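Local coordinates for protein mnemiopsin 1 (Mnemiopsis leidyi, PDB 5VP3) that probably emits light when calcium binds to its EF-hand loops, as a light-sensitive ctenophore photoprotein, at residues L185-K188 with F189-P193; A104-V107 with F108-A111; K31-E34 with R35-R39; H82-F85 with F86-V90. All coordinates share one frame; numbering follows the deposited sequence.

Contact 1: L185-K188 with F189-P193; sequences LFRK and FWMEP. With CD (cadmium ion), chain E.
Glu192 is gripped by two cations of the preceding turn while both of its carboxylate oxygens hold a cadmium ion. Lys188 bends at chi2 (-63°), which brings its NZ to Glu192 OE1 at 2.6 Å, nearly along the C-O axis, whereas Arg187 NH1 reaches Glu192 OE2 at 3.0 Å through a weak bond, its guanidinium plane turned 67° from the carboxylate. Each oxygen thus has one cationic neighbour besides the metal, which lies 2.6 Å from Glu192 OE1, and two waters also bind the cadmium. This ion sits apart from the three EF-hand loops, beyond the last turn of helix 179-190, the exiting helix of the third EF-hand. Here Glu192 N bonds to Arg187 O, five residues back instead of four (170°). With an alanine at Lys188, Glu192 OE1 would probably be left without its ammonium partner, though the metal and the weak Arg187 bond would still hold the carboxylate. On the inner side of the helix, Trp190 and Phe186 lie side by side. The indole NE1 stands 3.0 Å above the Phe186 ring, toward its rim, the rings being oblique, and Phe186 also meets Tyr131 of helix 123-135.

Contact 2: A104-V107 with F108-A111; sequences ANRV and FAEA
The Arg106 guanidinium carries Ala109 CB on one face, the methyl standing 3.7 Å above the plane and displaced toward the rim, nearest to NH1 at 3.8 Å. Bends at chi2 (-74°) and chi3 (94°) fold the arginine chain back over the next turn, so that a charged group meets an apolar methyl by its flat side and not by its N-H edges. The other flat groups find their partners elsewhere: the Asn105 amide is held by Lys88 at OD1 and by the Trp101 carbonyl at ND2. Beneath them runs regular alpha-helix. Four successive amides, from Phe108 to Ala111, bond to the carbonyls four residues back, from Phe108 N to Ala104 O at 3.1 Å through Ala111 N to Val107 O at 3.0 Å. Val107 CG1 lies between the backbone N and the carbonyl carbon (chi1 61°), 3.2 Å from Phe108 N. The two segments belong to helix 101-117, which packs Val107 against Ser10, Tyr11 and Leu14 of helix 9-16, meets Phe84 of helix 71-87 with the Phe108 ring, the planes steeply inclined, and sets Ala109 CB against Met191, just past helix 179-190.

Contact 3: K31-E34 with R35-R39; sequences KMLE and RLYKR
Met32 and Leu36 meet on one side of helix 30-43, the entering helix of the first EF-hand, whose cadmium-binding loop begins at Asp44. The methionine leaves the backbone with CG anti to its own N (chi1 -178°) and then bends at chi2 (60°), which carries the thioether forward along the helix. CG comes to rest 3.7 Å from Leu36 CD1, and SD lies 4.0 Å from Leu36 CG. The same bent chain also covers Arg35, three residues on: Met32 CE stands 4.2 Å above the centre of the Arg35 guanidinium, and Met32 SD is 4.1 Å from Arg35 NE. Arg35 starts with CG roughly anti to the backbone N (chi1 155°), and its straight chain carries the guanidinium to the methionine. NH1 bonds to Glu192 O and NH2 more weakly to Lys188 O, so carbonyls at and just beyond the end of helix 179-190 fix the head's rotation, while the buried NE has no partner in the model. Farther round, Glu34 and Lys38 both stretch out straight, and their charged atoms, Glu34 OE2 and Lys38 NZ, remain 6.5 Å apart, too far for a salt bridge. On the side toward helix 101-117, where both touch Val102, Leu33 and Tyr37 are loosely paired, Leu33 CD2 lying 4.4 Å from Tyr37 CE2. Leu33 O accepts the Tyr37 amide, and the ring of that tyrosine slants past the same oxygen, with Tyr37 CD2 3.3 Å from Leu33 O.

Contact 4: H82-F85 with F86-V90; sequences HTFF and FHKGV
His82 lies in the last two turns of helix 71-87, and His82 O accepts Phe86 N at 3.0 Å. Thr83 lies alongside His87: Thr83 CG2 touches His87 CD2 at 4.0 Å, and Thr83 O both accepts the His87 amide and sits near the plane of its imidazole, at the edge. Phe84 pairs with Lys88, which points the same way. The lysine, bent at chi2 (-90°), passes CG over one face of the Phe84 ring and brings CE to 3.6 Å from Phe84 CE2; its NZ bonds to Asn105 OD1 and Trp190 O. Phe85 then serves the helix end, its O receiving Val90 N at 2.9 Å while Gly89 N bonds to Phe86 O at 3.0 Å. The two bonds make a Schellman motif, with Gly89 at a phi of 103°, where a side chain would collide with the preceding carbonyl. Beside it Val90 CG2 lies 4.1 Å from Phe85 CB. With an alanine in place of Lys88, Asn105 OD1 and Trp190 O would probably lose their shared donor and Phe84 its aliphatic cover. The lysine thus works in two ways: methylenes pack against an aromatic ring, while oxygens from two other helices satisfy the buried amine.

Overall arrangement
Contacts 1, 2 and 4 converge on Lys88, whose NZ lies 2.7 Å from Asn105 OD1 and 2.9 Å from Trp190 O, so one amine ties the ends of helices 71-87 and 179-190 to helix 101-117. Contact 3 joins the same C-terminal turn from another direction: Arg35 NH1 is 2.7 Å from Glu192 O, and Arg39 makes a cation-pi contact with Phe189. Contacts 3 and 4 do not touch, their centres 18 Å apart, and are linked through the other two. Contact 1 alone holds a metal directly; the EF-hand cadmium ions lie farther off, about 10 Å from the side chain of Leu185 and about 9 Å from that of Val90.

Contact 1: L185-K188 with F189-P193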
# COMPACT_ATOMS: atom_id res chain seq x y z
N LEU A 185 10.03 -3.22 -2.91
CA LEU A 185 9.69 -1.84 -3.27
C LEU A 185 8.39 -1.39 -2.64
O LEU A 185 8.27 -0.26 -2.14
CB LEU A 185 9.59 -1.77 -4.79
CG LEU A 185 9.59 -0.40 -5.43
CD1 LEU A 185 10.06 -0.58 -6.87
CD2 LEU A 185 8.19 0.24 -5.40
N PHE A 186 7.38 -2.27 -2.65
CA PHE A 186 6.07 -1.92 -2.10
C PHE A 186 6.10 -1.82 -0.58
O PHE A 186 5.35 -1.04 0.00
CB PHE A 186 5.03 -2.97 -2.56
CG PHE A 186 4.25 -2.57 -3.81
CD1 PHE A 186 4.88 -2.14 -4.96
CD2 PHE A 186 2.89 -2.67 -3.84
CE1 PHE A 186 4.15 -1.79 -6.10
CE2 PHE A 186 2.18 -2.32 -4.96
CZ PHE A 186 2.82 -1.88 -6.09
N ARG A 187 6.93 -2.59 0.07
CA ARG A 187 7.10 -2.44 1.48
C ARG A 187 7.59 -1.05 1.82
O ARG A 187 7.12 -0.46 2.72
CB ARG A 187 8.01 -3.49 2.08
CG ARG A 187 7.50 -4.89 2.00
CD ARG A 187 8.29 -5.87 2.83
NE ARG A 187 7.35 -6.67 3.52
CZ ARG A 187 7.14 -6.61 4.80
NH1 ARG A 187 7.89 -5.87 5.55
NH2 ARG A 187 6.20 -7.35 5.29
N LYS A 188 8.52 -0.53 1.06
CA LYS A 188 8.97 0.84 1.28
C LYS A 188 7.90 1.85 0.88
O LYS A 188 7.60 2.79 1.62
CB LYS A 188 10.26 1.11 0.48
CG LYS A 188 11.46 0.27 0.90
CD LYS A 188 11.87 0.54 2.31
CE LYS A 188 13.09 -0.30 2.71
NZ LYS A 188 13.06 -0.66 4.16
N PHE A 189 7.32 1.68 -0.32
CA PHE A 189 6.41 2.69 -0.84
C PHE A 189 5.18 2.82 0.06
O PHE A 189 4.67 3.92 0.26
CB PHE A 189 6.04 2.33 -2.30
CG PHE A 189 5.34 3.45 -3.09
CD1 PHE A 189 6.08 4.48 -3.70
CD2 PHE A 189 3.94 3.45 -3.26
CE1 PHE A 189 5.43 5.51 -4.45
CE2 PHE A 189 3.29 4.47 -4.00
CZ PHE A 189 4.05 5.50 -4.60
N TRP A 190 4.71 1.73 0.62
CA TRP A 190 3.47 1.67 1.32
C TRP A 190 3.55 1.46 2.85
O TRP A 190 2.54 1.28 3.47
CB TRP A 190 2.63 0.56 0.75
CG TRP A 190 2.30 0.59 -0.68
CD1 TRP A 190 2.79 -0.20 -1.63
CD2 TRP A 190 1.33 1.39 -1.30
NE1 TRP A 190 2.23 0.08 -2.81
CE2 TRP A 190 1.31 1.06 -2.63
CE3 TRP A 190 0.48 2.37 -0.84
CZ2 TRP A 190 0.49 1.68 -3.52
CZ3 TRP A 190 -0.33 2.96 -1.71
CH2 TRP A 190 -0.32 2.62 -3.04
N MET A 191 4.72 1.47 3.45
CA MET A 191 4.84 1.22 4.87
C MET A 191 6.11 1.67 5.56
O MET A 191 6.06 2.42 6.47
CB MET A 191 4.60 -0.25 5.18
CG MET A 191 4.68 -0.55 6.65
SD MET A 191 4.32 -2.23 7.15
CE MET A 191 5.83 -3.04 6.71
N GLU A 192 7.24 1.19 5.12
CA GLU A 192 8.45 1.35 5.86
C GLU A 192 9.12 2.65 5.53
O GLU A 192 8.91 3.21 4.50
CB GLU A 192 9.40 0.23 5.55
CG GLU A 192 8.97 -1.09 6.07
CD GLU A 192 9.90 -2.20 5.65
OE1 GLU A 192 11.00 -1.92 5.24
OE2 GLU A 192 9.49 -3.33 5.74
N PRO A 193 9.98 3.08 6.43
CA PRO A 193 10.78 4.26 6.14
C PRO A 193 11.71 4.04 4.97
O PRO A 193 12.24 2.98 4.80
CB PRO A 193 11.55 4.47 7.43
CG PRO A 193 10.75 3.83 8.46
CD PRO A 193 9.99 2.73 7.84
CD CD E . 11.98 -4.30 5.74
O HOH W 1 14.46 -3.43 5.31
O HOH W 2 11.73 -3.46 8.20

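Contact 2: A104-V107 with F108-A111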
# COMPACT_ATOMS: atom_id res chain seq x y z
N ALA A 104 -3.65 4.52 12.32
CA ALA A 104 -4.10 3.41 11.48
C ALA A 104 -2.90 2.77 10.78
O ALA A 104 -2.80 1.53 10.72
CB ALA A 104 -5.12 3.90 10.45
N ASN A 105 -1.95 3.59 10.31
CA ASN A 105 -0.77 3.05 9.65
C ASN A 105 0.11 2.28 10.60
O ASN A 105 0.67 1.25 10.23
CB ASN A 105 0.02 4.16 9.00
CG ASN A 105 -0.43 4.40 7.60
OD1 ASN A 105 0.02 3.75 6.66
ND2 ASN A 105 -1.35 5.33 7.44
N ARG A 106 0.26 2.75 11.84
CA ARG A 106 1.17 2.08 12.75
C ARG A 106 0.56 0.79 13.30
O ARG A 106 1.29 -0.15 13.56
CB ARG A 106 1.58 3.04 13.87
CG ARG A 106 2.53 4.14 13.40
CD ARG A 106 3.94 3.62 13.16
NE ARG A 106 4.18 3.23 11.77
CZ ARG A 106 5.13 2.37 11.39
NH1 ARG A 106 5.28 2.09 10.10
NH2 ARG A 106 5.93 1.76 12.27
N VAL A 107 -0.76 0.71 13.48
CA VAL A 107 -1.29 -0.56 13.96
C VAL A 107 -1.28 -1.58 12.83
O VAL A 107 -1.15 -2.78 13.08
CB VAL A 107 -2.70 -0.40 14.55
CG1 VAL A 107 -3.69 0.12 13.50
CG2 VAL A 107 -3.19 -1.73 15.19
N PHE A 108 -1.45 -1.12 11.59
CA PHE A 108 -1.30 -2.04 10.46
C PHE A 108 0.10 -2.64 10.42
O PHE A 108 0.27 -3.84 10.18
CB PHE A 108 -1.63 -1.32 9.15
CG PHE A 108 -1.35 -2.15 7.94
CD1 PHE A 108 -2.26 -3.10 7.53
CD2 PHE A 108 -0.17 -2.02 7.24
CE1 PHE A 108 -2.01 -3.90 6.44
CE2 PHE A 108 0.08 -2.81 6.12
CZ PHE A 108 -0.85 -3.73 5.73
N ALA A 109 1.13 -1.82 10.70
CA ALA A 109 2.50 -2.33 10.66
C ALA A 109 2.71 -3.42 11.70
O ALA A 109 3.41 -4.41 11.44
CB ALA A 109 3.51 -1.21 10.87
N GLU A 110 2.20 -3.21 12.92
CA GLU A 110 2.29 -4.25 13.93
C GLU A 110 1.56 -5.52 13.49
O GLU A 110 2.05 -6.63 13.71
CB GLU A 110 1.73 -3.75 15.26
CG GLU A 110 1.72 -4.78 16.36
CD GLU A 110 3.10 -5.21 16.85
OE1 GLU A 110 4.07 -4.46 16.65
OE2 GLU A 110 3.20 -6.31 17.45
N ALA A 111 0.38 -5.37 12.87
CA ALA A 111 -0.36 -6.54 12.41
C ALA A 111 0.41 -7.30 11.33
O ALA A 111 0.40 -8.53 11.32
CB ALA A 111 -1.74 -6.11 11.91

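Contact 3: K31-E34 with R35-R39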
# COMPACT_ATOMS: atom_id res chain seq x y z
N LYS A 31 9.95 12.59 9.54
CA LYS A 31 9.86 12.23 8.13
C LYS A 31 8.61 11.40 7.86
O LYS A 31 7.93 11.59 6.85
CB LYS A 31 11.11 11.44 7.71
CG LYS A 31 12.35 12.27 7.43
CD LYS A 31 12.31 12.96 6.05
CE LYS A 31 13.63 12.77 5.27
NZ LYS A 31 14.88 13.11 6.04
N MET A 32 8.28 10.49 8.77
CA MET A 32 7.17 9.58 8.54
C MET A 32 5.86 10.32 8.73
O MET A 32 4.91 10.12 7.96
CB MET A 32 7.27 8.36 9.47
CG MET A 32 6.16 7.32 9.27
SD MET A 32 6.17 6.68 7.59
CE MET A 32 7.47 5.46 7.73
N LEU A 33 5.78 11.18 9.76
CA LEU A 33 4.62 12.05 9.88
C LEU A 33 4.43 12.83 8.60
O LEU A 33 3.33 12.88 8.06
CB LEU A 33 4.77 13.02 11.06
CG LEU A 33 4.77 12.29 12.42
CD1 LEU A 33 5.12 13.23 13.56
CD2 LEU A 33 3.44 11.66 12.69
N GLU A 34 5.50 13.43 8.08
CA GLU A 34 5.38 14.27 6.89
C GLU A 34 4.84 13.45 5.72
O GLU A 34 3.86 13.84 5.07
CB GLU A 34 6.73 14.91 6.56
CG GLU A 34 6.70 15.71 5.25
CD GLU A 34 8.01 16.35 4.90
OE1 GLU A 34 9.05 15.98 5.49
OE2 GLU A 34 7.98 17.26 4.02
N ARG A 35 5.45 12.29 5.48
CA ARG A 35 5.04 11.44 4.36
C ARG A 35 3.63 10.92 4.56
O ARG A 35 2.83 10.93 3.61
CB ARG A 35 6.05 10.30 4.19
CG ARG A 35 5.51 9.04 3.51
CD ARG A 35 6.57 7.94 3.51
NE ARG A 35 6.01 6.59 3.49
CZ ARG A 35 6.75 5.49 3.51
NH1 ARG A 35 8.08 5.57 3.56
NH2 ARG A 35 6.17 4.29 3.46
N LEU A 36 3.27 10.49 5.77
CA LEU A 36 1.93 9.94 5.93
C LEU A 36 0.87 11.00 5.64
O LEU A 36 -0.05 10.77 4.85
CB LEU A 36 1.75 9.35 7.33
CG LEU A 36 2.42 7.99 7.51
CD1 LEU A 36 2.52 7.66 8.97
CD2 LEU A 36 1.72 6.84 6.77
N TYR A 37 1.03 12.20 6.22
CA TYR A 37 -0.01 13.21 6.02
C TYR A 37 -0.08 13.66 4.56
O TYR A 37 -1.18 13.94 4.02
CB TYR A 37 0.24 14.40 6.96
CG TYR A 37 -0.24 14.10 8.36
CD1 TYR A 37 -1.56 13.76 8.58
CD2 TYR A 37 0.62 14.15 9.46
CE1 TYR A 37 -2.02 13.47 9.85
CE2 TYR A 37 0.16 13.85 10.73
CZ TYR A 37 -1.17 13.51 10.92
OH TYR A 37 -1.69 13.19 12.18
N LYS A 38 1.06 13.69 3.88
CA LYS A 38 1.07 14.02 2.46
C LYS A 38 0.35 12.94 1.65
O LYS A 38 -0.37 13.25 0.69
CB LYS A 38 2.51 14.20 1.99
CG LYS A 38 2.66 14.35 0.51
CD LYS A 38 4.04 14.87 0.14
CE LYS A 38 4.09 15.24 -1.36
NZ LYS A 38 5.38 15.85 -1.75
N ARG A 39 0.52 11.68 2.03
CA ARG A 39 -0.22 10.62 1.35
C ARG A 39 -1.71 10.75 1.61
O ARG A 39 -2.52 10.62 0.69
CB ARG A 39 0.25 9.25 1.80
CG ARG A 39 1.41 8.72 1.05
CD ARG A 39 0.99 7.63 0.07
NE ARG A 39 2.21 7.26 -0.64
CZ ARG A 39 3.19 6.55 -0.11
NH1 ARG A 39 3.10 6.05 1.12
NH2 ARG A 39 4.27 6.31 -0.82

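Contact 4: H82-F85 with F86-V90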
# COMPACT_ATOMS: atom_id res chain seq x y z
N HIS A 82 -8.59 -3.27 -2.06
CA HIS A 82 -9.65 -3.17 -1.07
C HIS A 82 -9.21 -3.77 0.25
O HIS A 82 -9.46 -3.21 1.32
CB HIS A 82 -10.90 -3.91 -1.54
CG HIS A 82 -11.82 -3.09 -2.34
ND1 HIS A 82 -11.58 -2.78 -3.66
CD2 HIS A 82 -13.01 -2.54 -2.02
CE1 HIS A 82 -12.60 -2.08 -4.13
NE2 HIS A 82 -13.48 -1.92 -3.16
N THR A 83 -8.61 -4.96 0.20
CA THR A 83 -8.21 -5.62 1.43
C THR A 83 -7.14 -4.81 2.13
O THR A 83 -7.20 -4.61 3.35
CB THR A 83 -7.68 -7.02 1.11
OG1 THR A 83 -8.69 -7.81 0.49
CG2 THR A 83 -7.20 -7.71 2.38
N PHE A 84 -6.16 -4.34 1.37
CA PHE A 84 -5.06 -3.56 1.93
C PHE A 84 -5.59 -2.34 2.65
O PHE A 84 -5.25 -2.09 3.81
CB PHE A 84 -4.08 -3.16 0.82
CG PHE A 84 -2.80 -2.55 1.34
CD1 PHE A 84 -1.83 -3.32 1.93
CD2 PHE A 84 -2.57 -1.19 1.19
CE1 PHE A 84 -0.65 -2.77 2.36
CE2 PHE A 84 -1.39 -0.61 1.62
CZ PHE A 84 -0.43 -1.39 2.22
N PHE A 85 -6.46 -1.56 2.01
CA PHE A 85 -6.85 -0.31 2.66
C PHE A 85 -7.88 -0.54 3.76
O PHE A 85 -7.85 0.17 4.77
CB PHE A 85 -7.29 0.72 1.60
CG PHE A 85 -6.12 1.38 0.95
CD1 PHE A 85 -5.52 2.47 1.56
CD2 PHE A 85 -5.55 0.86 -0.19
CE1 PHE A 85 -4.41 3.07 1.02
CE2 PHE A 85 -4.43 1.46 -0.76
CZ PHE A 85 -3.85 2.56 -0.13
N PHE A 86 -8.70 -1.57 3.66
CA PHE A 86 -9.52 -1.97 4.80
C PHE A 86 -8.65 -2.26 6.02
O PHE A 86 -8.97 -1.86 7.14
CB PHE A 86 -10.34 -3.20 4.42
CG PHE A 86 -11.34 -3.63 5.46
CD1 PHE A 86 -12.17 -2.71 6.08
CD2 PHE A 86 -11.48 -4.98 5.77
CE1 PHE A 86 -13.10 -3.12 7.02
CE2 PHE A 86 -12.41 -5.40 6.68
CZ PHE A 86 -13.22 -4.47 7.33
N HIS A 87 -7.56 -2.98 5.82
CA HIS A 87 -6.70 -3.28 6.96
C HIS A 87 -5.87 -2.08 7.38
O HIS A 87 -5.36 -2.06 8.52
CB HIS A 87 -5.83 -4.48 6.62
CG HIS A 87 -6.55 -5.78 6.76
ND1 HIS A 87 -6.24 -6.70 7.74
CD2 HIS A 87 -7.59 -6.31 6.07
CE1 HIS A 87 -7.05 -7.74 7.63
NE2 HIS A 87 -7.87 -7.53 6.62
N LYS A 88 -5.73 -1.07 6.51
CA LYS A 88 -5.17 0.23 6.87
C LYS A 88 -6.18 1.13 7.55
O LYS A 88 -5.85 2.28 7.82
CB LYS A 88 -4.66 1.00 5.64
CG LYS A 88 -3.33 0.50 5.02
CD LYS A 88 -2.14 1.16 5.62
CE LYS A 88 -1.06 1.40 4.56
NZ LYS A 88 0.27 1.45 5.19
N GLY A 89 -7.40 0.67 7.80
CA GLY A 89 -8.38 1.43 8.55
C GLY A 89 -9.46 2.11 7.74
O GLY A 89 -10.34 2.74 8.33
N VAL A 90 -9.44 1.99 6.41
CA VAL A 90 -10.46 2.62 5.58
C VAL A 90 -11.70 1.75 5.61
O VAL A 90 -11.84 0.81 4.82
CB VAL A 90 -9.98 2.87 4.14
CG1 VAL A 90 -11.01 3.68 3.36
CG2 VAL A 90 -8.67 3.61 4.18